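Local coordinates for PlaB phospholipase (Legionella pneumophila, PDB 6ZTH), which probably cleaves phospholipids as a phospholipase, and binds several NAD(+) molecules in an assembly of four chains, at residues L235-D240 and I457-R462; A427-R432 and R461-T466; Y340-F345 and N450-V455; N229-K234 and M250-P255. All coordinates share one frame; numbering follows the deposited sequence.

Contact 1: residues L235-D240 and I457-R462; sequences LHQEGD and IMLQRR
Gln237 and Gln460 show how a side-chain amide can carry on where backbone pairing stops. Gln237 OE1 accepts the peptide N-H of Gln460 at 2.6 Å, in a nearly straight bond lying in the plane of the amide. With CG placed anti to the backbone N (chi1 -164°) and the chain extended beyond it, the amide reaches the point where strand 451-463 is interrupted. Its other end, NE2, is bonded to Arg432 O, which fixes the rotation of this buried group. Before it come two regular bonds to one residue: Met458 N donates to Leu235 O at 3.0 Å, and Met458 O receives Gln237 N at 3.0 Å. A residue bonded to both neighbours of its partner, here His236, is the signature of parallel pairing, and strands 231-238 and 451-463 are indeed parallel neighbours in a mixed sheet, 15° apart here. Past the end of strand 231-238, Gln460 NE2 makes a weak bond to Gly239 O at 3.5 Å, the two glutamine amides being turned 41° against each other. Gly239 adopts backbone angles suited to glycine. On the sheet face shared by His236 and Met458, a selenomethionine, the terminal methyl CE meets the imidazole at its edge, 3.3 Å from ND1. On the opposite face Leu235 and Ile457 lie side by side, their CD1 atoms 3.5 Å apart, with Leu434 of strand 434-438 against Ile457. Leu459 CD1 lies 3.3 Å from Gln237 OE1, against the side of the amide.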
loop_
_atom_site.group_PDB
_atom_site.type_symbol
_atom_site.label_atom_id
_atom_site.label_comp_id
_atom_site.label_asym_id
_atom_site.label_seq_id
_atom_site.Cartn_x
_atom_site.Cartn_y
_atom_site.Cartn_z
ATOM N N LEU D 235 12.891 29.088 6.411
ATOM C CA LEU D 235 13.864 29.394 5.362
ATOM C C LEU D 235 13.102 29.505 4.043
ATOM O O LEU D 235 12.695 28.491 3.464
ATOM C CB LEU D 235 14.953 28.325 5.285
ATOM C CG LEU D 235 15.708 28.022 6.579
ATOM C CD1 LEU D 235 16.724 26.906 6.381
ATOM C CD2 LEU D 235 16.393 29.280 7.094
ATOM N N HIS D 236 12.909 30.734 3.568
ATOM C CA HIS D 236 12.182 30.996 2.332
ATOM C C HIS D 236 13.181 31.202 1.199
ATOM O O HIS D 236 13.999 32.128 1.249
ATOM C CB HIS D 236 11.281 32.224 2.471
ATOM C CG HIS D 236 10.253 32.105 3.554
ATOM N ND1 HIS D 236 8.901 32.023 3.291
ATOM C CD2 HIS D 236 10.376 32.073 4.901
ATOM C CE1 HIS D 236 8.237 31.936 4.429
ATOM N NE2 HIS D 236 9.109 31.963 5.422
ATOM N N GLN D 237 13.105 30.352 0.178
ATOM C CA GLN D 237 13.988 30.456 -0.979
ATOM C C GLN D 237 13.527 31.596 -1.881
ATOM O O GLN D 237 12.372 31.621 -2.321
ATOM C CB GLN D 237 14.006 29.141 -1.750
ATOM C CG GLN D 237 15.166 29.012 -2.717
ATOM C CD GLN D 237 15.144 27.699 -3.469
ATOM O OE1 GLN D 237 14.088 27.234 -3.900
ATOM N NE2 GLN D 237 16.313 27.089 -3.628
ATOM N N GLU D 238 14.433 32.527 -2.172
ATOM C CA GLU D 238 14.126 33.701 -2.973
ATOM C C GLU D 238 15.193 33.882 -4.045
ATOM O O GLU D 238 16.227 33.207 -4.049
ATOM C CB GLU D 238 14.035 34.964 -2.102
ATOM C CG GLU D 238 13.095 34.848 -0.908
ATOM C CD GLU D 238 11.681 34.469 -1.302
ATOM O OE1 GLU D 238 11.247 33.350 -0.961
ATOM O OE2 GLU D 238 11.000 35.294 -1.948
ATOM N N GLY D 239 14.929 34.807 -4.960
ATOM C CA GLY D 239 15.863 35.158 -6.012
ATOM C C GLY D 239 15.226 35.082 -7.386
ATOM O O GLY D 239 14.103 34.616 -7.565
ATOM N N ASP D 240 15.988 35.563 -8.366
ATOM C CA ASP D 240 15.567 35.528 -9.764
ATOM C C ASP D 240 16.648 34.895 -10.634
ATOM O O ASP D 240 17.838 35.143 -10.438
ATOM C CB ASP D 240 15.250 36.935 -10.268
ATOM C CG ASP D 240 13.809 37.330 -10.022
ATOM O OD1 ASP D 240 12.959 37.063 -10.898
ATOM O OD2 ASP D 240 13.529 37.904 -8.949
ATOM N N ILE D 457 11.008 24.510 5.474
ATOM C CA ILE D 457 11.811 24.819 4.296
ATOM C C ILE D 457 10.867 25.049 3.124
ATOM O O ILE D 457 10.166 24.123 2.697
ATOM C CB ILE D 457 12.812 23.690 3.981
ATOM C CG1 ILE D 457 13.633 23.318 5.224
ATOM C CG2 ILE D 457 13.707 24.086 2.805
ATOM C CD1 ILE D 457 14.978 24.010 5.337
HETATM N N MSE D 458 10.845 26.277 2.609
HETATM C CA MSE D 458 10.060 26.585 1.415
HETATM C C MSE D 458 10.964 26.717 0.187
HETATM O O MSE D 458 11.811 27.610 0.127
HETATM C CB MSE D 458 9.256 27.876 1.595
HETATM C CG MSE D 458 8.465 28.268 0.348
HETATM SE SE MSE D 458 6.960 29.475 0.654
HETATM C CE MSE D 458 7.831 31.171 0.257
ATOM N N LEU D 459 10.775 25.830 -0.786
ATOM C CA LEU D 459 11.530 25.854 -2.030
ATOM C C LEU D 459 10.755 26.612 -3.101
ATOM O O LEU D 459 9.523 26.685 -3.071
ATOM C CB LEU D 459 11.831 24.438 -2.524
ATOM C CG LEU D 459 13.104 23.771 -2.006
ATOM C CD1 LEU D 459 14.307 24.147 -2.852
ATOM C CD2 LEU D 459 13.341 24.146 -0.557
ATOM N N GLN D 460 11.493 27.173 -4.056
ATOM C CA GLN D 460 10.902 27.894 -5.178
ATOM C C GLN D 460 10.636 26.905 -6.307
ATOM O O GLN D 460 11.567 26.469 -6.993
ATOM C CB GLN D 460 11.826 29.014 -5.646
ATOM C CG GLN D 460 11.452 30.389 -5.124
ATOM C CD GLN D 460 12.476 31.444 -5.495
ATOM O OE1 GLN D 460 13.628 31.131 -5.795
ATOM N NE2 GLN D 460 12.058 32.704 -5.479
ATOM N N ARG D 461 9.369 26.547 -6.499
ATOM C CA ARG D 461 8.996 25.663 -7.597
ATOM C C ARG D 461 9.184 26.401 -8.917
ATOM O O ARG D 461 8.583 27.457 -9.139
ATOM C CB ARG D 461 7.554 25.193 -7.438
ATOM C CG ARG D 461 7.117 24.178 -8.489
ATOM C CD ARG D 461 5.685 23.713 -8.266
ATOM N NE ARG D 461 5.299 22.662 -9.205
ATOM C CZ ARG D 461 5.712 21.400 -9.133
ATOM N NH1 ARG D 461 6.528 21.016 -8.159
ATOM N NH2 ARG D 461 5.305 20.519 -10.037
ATOM N N ARG D 462 10.025 25.851 -9.788
ATOM C CA ARG D 462 10.371 26.475 -11.057
ATOM C C ARG D 462 9.755 25.684 -12.199
ATOM O O ARG D 462 9.972 24.474 -12.310
ATOM C CB ARG D 462 11.888 26.550 -11.231
ATOM C CG ARG D 462 12.598 27.350 -10.154
ATOM C CD ARG D 462 13.640 28.277 -10.755
ATOM N NE ARG D 462 14.569 27.562 -11.625
ATOM C CZ ARG D 462 15.761 28.025 -11.990
ATOM N NH1 ARG D 462 16.176 29.210 -11.562
ATOM N NH2 ARG D 462 16.538 27.302 -12.784
#

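Contact 2: residues A427-R432 and R461-T466; sequences ALAYYR and RRVDRT
Tyr430 and Arg462 form an antiparallel hydrogen-bonded pair in which the backbone and the side chains both take part. Tyr430 N donates to Arg462 O at 2.8 Å, and Arg462 N returns a bond to Tyr430 O at 2.9 Å. That same Arg462 O lies 3.7 Å above the plane of the Tyr430 ring, toward its rim, while Arg462 CB makes a CH-pi contact over a ring face. The torsion of Tyr430 (chi1 47°) sets CG between the backbone N and carbonyl carbon, folding the ring over the partner strand. The bent arginine brings NE to 3.5 Å from Tyr430 CE2, its guanidinium standing 83° to the ring. Next along, Arg461 NH1 donates to Tyr431 OH in the guanidinium plane; at 2.5 Å the bond is so short, and so bent (131°), that its exact length is doubtful. At the other end Asp464 N reaches Leu428 O at 2.8 Å from above the carbonyl plane. Asp464 is itself positioned by an Asx turn, OD1 accepting Thr466 N with its anti lone pair as well as Thr484 N. Leu428 CD2 packs 3.8 Å from Thr466 CB. The short strand 429-430 thus pairs with the end of strand 451-463; Asp349 of strand 340-349 touches both Tyr431 and Arg461, and Asp71 of the second subunit forms a salt bridge with Arg461.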
loop_
_atom_site.group_PDB
_atom_site.type_symbol
_atom_site.label_atom_id
_atom_site.label_comp_id
_atom_site.label_asym_id
_atom_site.label_seq_id
_atom_site.Cartn_x
_atom_site.Cartn_y
_atom_site.Cartn_z
ATOM N N ALA D 427 13.793 19.017 -16.616
ATOM C CA ALA D 427 13.360 20.405 -16.379
ATOM C C ALA D 427 11.830 20.459 -16.423
ATOM O O ALA D 427 11.173 19.573 -15.859
ATOM C CB ALA D 427 14.066 21.310 -17.377
ATOM N N LEU D 428 11.249 21.491 -17.042
ATOM C CA LEU D 428 9.805 21.689 -17.139
ATOM C C LEU D 428 9.189 22.065 -15.793
ATOM O O LEU D 428 8.455 23.055 -15.708
ATOM C CB LEU D 428 9.122 20.443 -17.710
ATOM C CG LEU D 428 9.420 20.123 -19.177
ATOM C CD1 LEU D 428 8.336 19.217 -19.750
ATOM C CD2 LEU D 428 9.556 21.374 -20.035
ATOM N N ALA D 429 9.468 21.302 -14.739
ATOM C CA ALA D 429 8.973 21.636 -13.405
ATOM C C ALA D 429 9.913 21.008 -12.389
ATOM O O ALA D 429 9.891 19.789 -12.211
ATOM C CB ALA D 429 7.541 21.144 -13.207
ATOM N N TYR D 430 10.716 21.832 -11.721
ATOM C CA TYR D 430 11.842 21.337 -10.939
ATOM C C TYR D 430 12.118 22.300 -9.788
ATOM O O TYR D 430 11.380 23.264 -9.570
ATOM C CB TYR D 430 13.070 21.169 -11.844
ATOM C CG TYR D 430 13.307 22.366 -12.737
ATOM C CD1 TYR D 430 12.608 22.519 -13.928
ATOM C CD2 TYR D 430 14.219 23.350 -12.384
ATOM C CE1 TYR D 430 12.817 23.611 -14.746
ATOM C CE2 TYR D 430 14.434 24.447 -13.195
ATOM C CZ TYR D 430 13.731 24.573 -14.374
ATOM O OH TYR D 430 13.942 25.665 -15.185
ATOM N N TYR D 431 13.202 22.036 -9.056
ATOM C CA TYR D 431 13.554 22.803 -7.871
ATOM C C TYR D 431 15.045 23.101 -7.879
ATOM O O TYR D 431 15.834 22.414 -8.534
ATOM C CB TYR D 431 13.178 22.048 -6.590
ATOM C CG TYR D 431 11.691 21.886 -6.413
ATOM C CD1 TYR D 431 10.912 22.936 -5.947
ATOM C CD2 TYR D 431 11.059 20.686 -6.721
ATOM C CE1 TYR D 431 9.550 22.797 -5.786
ATOM C CE2 TYR D 431 9.694 20.538 -6.563
ATOM C CZ TYR D 431 8.946 21.599 -6.094
ATOM O OH TYR D 431 7.586 21.468 -5.933
ATOM N N ARG D 432 15.421 24.135 -7.129
ATOM C CA ARG D 432 16.792 24.618 -7.073
ATOM C C ARG D 432 17.405 24.346 -5.705
ATOM O O ARG D 432 16.710 24.321 -4.684
ATOM C CB ARG D 432 16.859 26.120 -7.370
ATOM C CG ARG D 432 18.235 26.612 -7.801
ATOM C CD ARG D 432 18.651 26.013 -9.140
ATOM N NE ARG D 432 19.609 26.859 -9.849
ATOM C CZ ARG D 432 20.914 26.894 -9.596
ATOM N NH1 ARG D 432 21.434 26.128 -8.645
ATOM N NH2 ARG D 432 21.703 27.697 -10.296
ATOM N N ARG D 461 9.369 26.547 -6.499
ATOM C CA ARG D 461 8.996 25.663 -7.597
ATOM C C ARG D 461 9.184 26.401 -8.917
ATOM O O ARG D 461 8.583 27.457 -9.139
ATOM C CB ARG D 461 7.554 25.193 -7.438
ATOM C CG ARG D 461 7.117 24.178 -8.489
ATOM C CD ARG D 461 5.685 23.713 -8.266
ATOM N NE ARG D 461 5.299 22.662 -9.205
ATOM C CZ ARG D 461 5.712 21.400 -9.133
ATOM N NH1 ARG D 461 6.528 21.016 -8.159
ATOM N NH2 ARG D 461 5.305 20.519 -10.037
ATOM N N ARG D 462 10.025 25.851 -9.788
ATOM C CA ARG D 462 10.371 26.475 -11.057
ATOM C C ARG D 462 9.755 25.684 -12.199
ATOM O O ARG D 462 9.972 24.474 -12.310
ATOM C CB ARG D 462 11.888 26.550 -11.231
ATOM C CG ARG D 462 12.598 27.350 -10.154
ATOM C CD ARG D 462 13.640 28.277 -10.755
ATOM N NE ARG D 462 14.569 27.562 -11.625
ATOM C CZ ARG D 462 15.761 28.025 -11.990
ATOM N NH1 ARG D 462 16.176 29.210 -11.562
ATOM N NH2 ARG D 462 16.538 27.302 -12.784
ATOM N N VAL D 463 8.998 26.372 -13.051
ATOM C CA VAL D 463 8.370 25.773 -14.222
ATOM C C VAL D 463 8.984 26.406 -15.462
ATOM O O VAL D 463 9.121 27.634 -15.533
ATOM C CB VAL D 463 6.842 25.965 -14.206
ATOM C CG1 VAL D 463 6.216 25.407 -15.480
ATOM C CG2 VAL D 463 6.237 25.312 -12.969
ATOM N N ASP D 464 9.352 25.575 -16.432
ATOM C CA ASP D 464 9.942 26.064 -17.669
ATOM C C ASP D 464 8.860 26.572 -18.616
ATOM O O ASP D 464 7.716 26.109 -18.595
ATOM C CB ASP D 464 10.754 24.962 -18.348
ATOM C CG ASP D 464 11.633 25.489 -19.464
ATOM O OD1 ASP D 464 11.124 25.655 -20.593
ATOM O OD2 ASP D 464 12.832 25.738 -19.216
ATOM N N ARG D 465 9.238 27.534 -19.462
ATOM C CA ARG D 465 8.280 28.137 -20.381
ATOM C C ARG D 465 7.711 27.129 -21.372
ATOM O O ARG D 465 6.664 27.395 -21.975
ATOM C CB ARG D 465 8.935 29.291 -21.147
ATOM C CG ARG D 465 8.638 30.680 -20.587
ATOM C CD ARG D 465 9.866 31.274 -19.908
ATOM N NE ARG D 465 9.549 32.430 -19.071
ATOM C CZ ARG D 465 9.641 33.700 -19.465
ATOM N NH1 ARG D 465 10.034 34.000 -20.697
ATOM N NH2 ARG D 465 9.334 34.674 -18.621
ATOM N N THR D 466 8.370 25.982 -21.557
ATOM C CA THR D 466 7.893 24.999 -22.522
ATOM C C THR D 466 6.579 24.356 -22.095
ATOM O O THR D 466 5.873 23.801 -22.943
ATOM C CB THR D 466 8.945 23.907 -22.736
ATOM O OG1 THR D 466 10.224 24.509 -22.973
ATOM C CG2 THR D 466 8.569 23.026 -23.924
#

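Contact 3: residues Y340-F345 and N450-V455; sequences YSMIIF and NETVMV
Residues 340-345 of strand 340-349 and 451-455 of strand 451-463 run parallel as neighbours in the buried part of a mixed beta sheet, where Met342 lies beside Thr452 and Phe345 beside Val455. The bonding zigzags as parallel strands require. Met342 N donates to Glu451 O at 2.8 Å, and Met342 O accepts Val453 N in a bond modelled so short that its length is doubtful. Ile344 then repeats the pattern, its N bonded to Val453 O at 2.8 Å and its O receiving Val455 N at 2.8 Å in an almost straight bond. At the start of the pairing Asn450 N donates to Tyr340 O in a bent bond, with an N-H...O angle of 130°.

Each face has its own company. One carries Ile343, Phe345, Val453 and Val455, and abuts Leu360 and Leu362, residues seen binding NAD(+). Here the chi1 of Val453 (72°) turns CG1 toward the neighbouring strand, 3.6 Å from Ile343 CG1. Val455 spreads its two methyls: CG2 lies 3.7 Å from Ile343 CG2, and CG1 lies 3.3 Å from Phe345 CE1. Ile343 CG2 also sits over one face of the Phe345 ring.

The opposite face, with the selenomethionines Met342 and Met454, is covered in part by Trp174 of helix 171-179. On it Thr452 divides its branches: OG1, hydrogen-bonded to Ala224 O, lies alongside Met342 CB at 3.2 Å, whereas CG2 meets Ile344 CD1 at 3.6 Å.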
loop_
_atom_site.group_PDB
_atom_site.type_symbol
_atom_site.label_atom_id
_atom_site.label_comp_id
_atom_site.label_asym_id
_atom_site.label_seq_id
_atom_site.Cartn_x
_atom_site.Cartn_y
_atom_site.Cartn_z
ATOM N N TYR D 340 21.241 16.476 23.980
ATOM C CA TYR D 340 20.871 16.290 22.587
ATOM C C TYR D 340 19.877 17.356 22.154
ATOM O O TYR D 340 19.245 18.022 22.977
ATOM C CB TYR D 340 20.271 14.894 22.359
ATOM C CG TYR D 340 21.158 13.766 22.833
ATOM C CD1 TYR D 340 21.235 13.432 24.180
ATOM C CD2 TYR D 340 21.918 13.033 21.934
ATOM C CE1 TYR D 340 22.047 12.402 24.614
ATOM C CE2 TYR D 340 22.732 12.002 22.359
ATOM C CZ TYR D 340 22.793 11.690 23.701
ATOM O OH TYR D 340 23.603 10.663 24.129
ATOM N N SER D 341 19.747 17.502 20.837
ATOM C CA SER D 341 18.819 18.445 20.233
ATOM C C SER D 341 18.028 17.742 19.140
ATOM O O SER D 341 18.527 16.826 18.479
ATOM C CB SER D 341 19.550 19.658 19.644
ATOM O OG SER D 341 20.364 20.284 20.618
HETATM N N MSE D 342 16.788 18.185 18.958
HETATM C CA MSE D 342 15.902 17.614 17.954
HETATM C C MSE D 342 15.575 18.634 16.867
HETATM O O MSE D 342 15.133 19.743 17.162
HETATM C CB MSE D 342 14.611 17.123 18.614
HETATM C CG MSE D 342 13.693 16.344 17.693
HETATM SE SE MSE D 342 13.738 14.437 18.065
HETATM C CE MSE D 342 12.166 14.297 19.205
ATOM N N ILE D 343 15.798 18.263 15.609
ATOM C CA ILE D 343 15.409 19.080 14.465
ATOM C C ILE D 343 14.228 18.404 13.786
ATOM O O ILE D 343 14.285 17.211 13.467
ATOM C CB ILE D 343 16.569 19.272 13.476
ATOM C CG1 ILE D 343 17.843 19.688 14.210
ATOM C CG2 ILE D 343 16.199 20.319 12.436
ATOM C CD1 ILE D 343 18.984 20.075 13.284
ATOM N N ILE D 344 13.162 19.167 13.564
ATOM C CA ILE D 344 11.950 18.681 12.916
ATOM C C ILE D 344 11.801 19.444 11.609
ATOM O O ILE D 344 11.449 20.631 11.613
ATOM C CB ILE D 344 10.714 18.849 13.812
ATOM C CG1 ILE D 344 10.803 17.882 14.997
ATOM C CG2 ILE D 344 9.444 18.625 13.012
ATOM C CD1 ILE D 344 9.711 18.054 16.035
ATOM N N PHE D 345 12.068 18.768 10.493
ATOM C CA PHE D 345 12.085 19.406 9.185
ATOM C C PHE D 345 10.735 19.262 8.496
ATOM O O PHE D 345 10.225 18.148 8.338
ATOM C CB PHE D 345 13.177 18.793 8.303
ATOM C CG PHE D 345 14.544 19.359 8.544
ATOM C CD1 PHE D 345 14.820 20.687 8.266
ATOM C CD2 PHE D 345 15.556 18.562 9.046
ATOM C CE1 PHE D 345 16.079 21.211 8.490
ATOM C CE2 PHE D 345 16.815 19.078 9.272
ATOM C CZ PHE D 345 17.079 20.404 8.992
ATOM N N ASN D 450 19.132 20.042 24.893
ATOM C CA ASN D 450 17.855 19.617 25.467
ATOM C C ASN D 450 16.686 20.372 24.839
ATOM O O ASN D 450 15.713 20.715 25.513
ATOM C CB ASN D 450 17.847 19.795 26.988
ATOM C CG ASN D 450 18.834 18.887 27.689
ATOM O OD1 ASN D 450 18.971 17.711 27.347
ATOM N ND2 ASN D 450 19.529 19.426 28.684
ATOM N N GLU D 451 16.778 20.632 23.535
ATOM C CA GLU D 451 15.776 21.431 22.850
ATOM C C GLU D 451 15.435 20.821 21.500
ATOM O O GLU D 451 16.281 20.220 20.835
ATOM C CB GLU D 451 16.253 22.879 22.649
ATOM C CG GLU D 451 15.165 23.914 22.875
ATOM C CD GLU D 451 15.682 25.342 22.848
ATOM O OE1 GLU D 451 15.616 25.982 21.776
ATOM O OE2 GLU D 451 16.148 25.827 23.900
ATOM N N THR D 452 14.175 20.982 21.111
ATOM C CA THR D 452 13.711 20.681 19.765
ATOM C C THR D 452 13.648 21.979 18.971
ATOM O O THR D 452 13.270 23.026 19.506
ATOM C CB THR D 452 12.332 20.018 19.792
ATOM O OG1 THR D 452 12.429 18.724 20.404
ATOM C CG2 THR D 452 11.770 19.868 18.384
ATOM N N VAL D 453 14.030 21.913 17.699
ATOM C CA VAL D 453 13.926 23.048 16.791
ATOM C C VAL D 453 13.068 22.634 15.604
ATOM O O VAL D 453 13.206 21.524 15.079
ATOM C CB VAL D 453 15.311 23.547 16.324
ATOM C CG1 VAL D 453 15.955 22.563 15.355
ATOM C CG2 VAL D 453 15.185 24.929 15.691
HETATM N N MSE D 454 12.178 23.527 15.191
HETATM C CA MSE D 454 11.302 23.269 14.057
HETATM C C MSE D 454 11.781 24.080 12.866
HETATM O O MSE D 454 11.931 25.300 12.953
HETATM C CB MSE D 454 9.863 23.621 14.398
HETATM C CG MSE D 454 9.456 23.218 15.796
HETATM SE SE MSE D 454 7.696 23.896 16.238
HETATM C CE MSE D 454 6.991 22.281 17.063
ATOM N N VAL D 455 12.023 23.399 11.752
ATOM C CA VAL D 455 12.591 24.016 10.561
ATOM C C VAL D 455 11.631 23.766 9.408
ATOM O O VAL D 455 11.423 22.616 9.000
ATOM C CB VAL D 455 13.991 23.472 10.244
ATOM C CG1 VAL D 455 14.542 24.128 8.988
ATOM C CG2 VAL D 455 14.928 23.696 11.426
#

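Contact 4: residues N229-K234 and M250-P255; sequences NYSLLK and MTRTQP
Asn229 meets the partner segment partly through water: a water donates to its OD1 at 2.6 Å and to Thr253 O at 3.2 Å, while the same OD1 also accepts Met256 N, so the amide oxygen is held from two sources. Asn229 CA lies over one face of the Arg252 guanidinium. Tyr230 follows, and its O receives Thr253 N at 3.3 Å in a long but straight bond. With CG set between the backbone N and the carbonyl carbon (chi1 56°), the ring is crossed at about a right angle by Thr253, whose CG2 makes a CH-pi contact 4.0 Å from the Tyr230 centroid; the hydroxyl end is bonded to Asn177 O. At Ser231 the OG lies at the edge of the Arg252 guanidinium and takes a weak bond from NH1 at 3.3 Å. That nitrogen has its stronger partner in the carboxylate of Glu451, a salt bridge across to strand 451-463. Leu232 then forms a hydrogen-bonded pair with Thr251: Leu232 N reaches Thr251 O at 2.8 Å, and Thr251 N reaches Leu232 O at 3.0 Å, an oxygen that Thr251 OG1 also approaches through a weak bond. Last comes Leu233, with CD1 loosely packed 4.4 Å from SE of the selenomethionine Met250. Ser231 with Arg252 and Leu233 with Met250 are non-hydrogen-bonded pairs flanking Leu232 with Thr251, the alternation of an antiparallel beta hairpin, here strands 231-238 and 245-252.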
loop_
_atom_site.group_PDB
_atom_site.type_symbol
_atom_site.label_atom_id
_atom_site.label_comp_id
_atom_site.label_asym_id
_atom_site.label_seq_id
_atom_site.Cartn_x
_atom_site.Cartn_y
_atom_site.Cartn_z
ATOM N N ASN D 229 10.430 25.395 25.484
ATOM C CA ASN D 229 11.295 26.472 25.002
ATOM C C ASN D 229 11.914 25.969 23.705
ATOM O O ASN D 229 12.992 25.378 23.694
ATOM C CB ASN D 229 12.363 26.848 26.020
ATOM C CG ASN D 229 11.804 27.017 27.413
ATOM O OD1 ASN D 229 11.297 28.079 27.770
ATOM N ND2 ASN D 229 11.902 25.966 28.216
ATOM N N TYR D 230 11.208 26.182 22.599
ATOM C CA TYR D 230 11.665 25.785 21.277
ATOM C C TYR D 230 11.439 26.942 20.317
ATOM O O TYR D 230 10.707 27.891 20.610
ATOM C CB TYR D 230 10.940 24.530 20.782
ATOM C CG TYR D 230 9.435 24.666 20.759
ATOM C CD1 TYR D 230 8.685 24.484 21.914
ATOM C CD2 TYR D 230 8.764 24.979 19.584
ATOM C CE1 TYR D 230 7.308 24.608 21.899
ATOM C CE2 TYR D 230 7.389 25.106 19.561
ATOM C CZ TYR D 230 6.666 24.920 20.719
ATOM O OH TYR D 230 5.297 25.048 20.693
ATOM N N SER D 231 12.072 26.852 19.153
ATOM C CA SER D 231 11.970 27.876 18.130
ATOM C C SER D 231 11.437 27.271 16.842
ATOM O O SER D 231 11.706 26.112 16.516
ATOM C CB SER D 231 13.329 28.530 17.863
ATOM O OG SER D 231 13.756 29.281 18.984
ATOM N N LEU D 232 10.655 28.068 16.121
ATOM C CA LEU D 232 10.252 27.761 14.755
ATOM C C LEU D 232 11.193 28.509 13.824
ATOM O O LEU D 232 11.440 29.705 14.014
ATOM C CB LEU D 232 8.799 28.163 14.512
ATOM C CG LEU D 232 8.182 28.069 13.114
ATOM C CD1 LEU D 232 8.694 29.159 12.183
ATOM C CD2 LEU D 232 8.408 26.696 12.489
ATOM N N LEU D 233 11.706 27.813 12.815
ATOM C CA LEU D 233 12.681 28.375 11.889
ATOM C C LEU D 233 12.151 28.266 10.468
ATOM O O LEU D 233 11.843 27.164 10.001
ATOM C CB LEU D 233 14.025 27.656 12.017
ATOM C CG LEU D 233 15.202 28.410 11.403
ATOM C CD1 LEU D 233 16.469 28.129 12.184
ATOM C CD2 LEU D 233 15.381 28.040 9.941
ATOM N N LYS D 234 12.061 29.404 9.782
ATOM C CA LYS D 234 11.568 29.475 8.413
ATOM C C LYS D 234 12.706 29.864 7.478
ATOM O O LYS D 234 13.398 30.858 7.721
ATOM C CB LYS D 234 10.433 30.496 8.288
ATOM C CG LYS D 234 9.107 30.065 8.892
ATOM C CD LYS D 234 8.386 31.257 9.521
ATOM C CE LYS D 234 6.941 30.945 9.917
ATOM N NZ LYS D 234 6.189 30.166 8.895
HETATM N N MSE D 250 13.213 33.648 12.416
HETATM C CA MSE D 250 13.169 32.803 13.601
HETATM C C MSE D 250 12.192 33.351 14.637
HETATM O O MSE D 250 12.204 34.543 14.949
HETATM C CB MSE D 250 14.565 32.676 14.218
HETATM C CG MSE D 250 14.649 31.635 15.325
HETATM SE SE MSE D 250 16.447 30.929 15.589
HETATM C CE MSE D 250 16.369 30.595 17.508
ATOM N N THR D 251 11.343 32.469 15.165
ATOM C CA THR D 251 10.404 32.804 16.227
ATOM C C THR D 251 10.542 31.783 17.349
ATOM O O THR D 251 10.917 30.631 17.115
ATOM C CB THR D 251 8.956 32.834 15.719
ATOM O OG1 THR D 251 8.751 31.772 14.780
ATOM C CG2 THR D 251 8.653 34.167 15.049
ATOM N N ARG D 252 10.227 32.213 18.570
ATOM C CA ARG D 252 10.474 31.412 19.760
ATOM C C ARG D 252 9.360 31.620 20.773
ATOM O O ARG D 252 8.784 32.706 20.874
ATOM C CB ARG D 252 11.830 31.775 20.383
ATOM C CG ARG D 252 12.225 30.956 21.599
ATOM C CD ARG D 252 13.630 31.334 22.058
ATOM N NE ARG D 252 14.043 30.623 23.265
ATOM C CZ ARG D 252 14.393 29.340 23.300
ATOM N NH1 ARG D 252 14.379 28.611 22.193
ATOM N NH2 ARG D 252 14.759 28.786 24.448
ATOM N N THR D 253 9.064 30.562 21.527
ATOM C CA THR D 253 8.051 30.638 22.567
ATOM C C THR D 253 8.584 31.414 23.772
ATOM O O THR D 253 9.774 31.720 23.879
ATOM C CB THR D 253 7.618 29.239 23.011
ATOM O OG1 THR D 253 8.763 28.498 23.452
ATOM C CG2 THR D 253 6.938 28.493 21.870
ATOM N N GLN D 254 7.679 31.727 24.695
ATOM C CA GLN D 254 8.087 32.381 25.928
ATOM C C GLN D 254 8.761 31.373 26.858
ATOM O O GLN D 254 8.465 30.176 26.807
ATOM C CB GLN D 254 6.884 33.004 26.626
ATOM C CG GLN D 254 6.559 34.413 26.159
ATOM C CD GLN D 254 7.468 35.456 26.776
ATOM O OE1 GLN D 254 7.755 35.417 27.972
ATOM N NE2 GLN D 254 7.928 36.397 25.959
ATOM N N PRO D 255 9.673 31.830 27.713
ATOM C CA PRO D 255 10.369 30.894 28.609
ATOM C C PRO D 255 9.388 30.074 29.433
ATOM O O PRO D 255 8.458 30.612 30.040
ATOM C CB PRO D 255 11.222 31.813 29.492
ATOM C CG PRO D 255 11.415 33.051 28.677
ATOM C CD PRO D 255 10.151 33.217 27.879
HETATM O O HOH W 1 11.387 29.672 25.693
#

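Overall arrangement
Following the chain from its N terminus, contact 4 is the first to close, turning strand 231-238 back through a short loop onto strand 245-252. Contact 1 opens on that same first strand before the hairpin returns, so the two cross; it waits more than two hundred residues for strand 451-463. Within that long excursion contact 3 opens on strand 340-349 and closes on the earlier part of strand 451-463. Contact 2 opens later, at 427-432, and crosses contact 3 before ending on the stretch where contact 1 also ends. Strand 451-463 therefore borders strands 231-238, 340-349 and 429-430 in one mixed sheet, whose far end, at contacts 1 and 2, meets the second subunit.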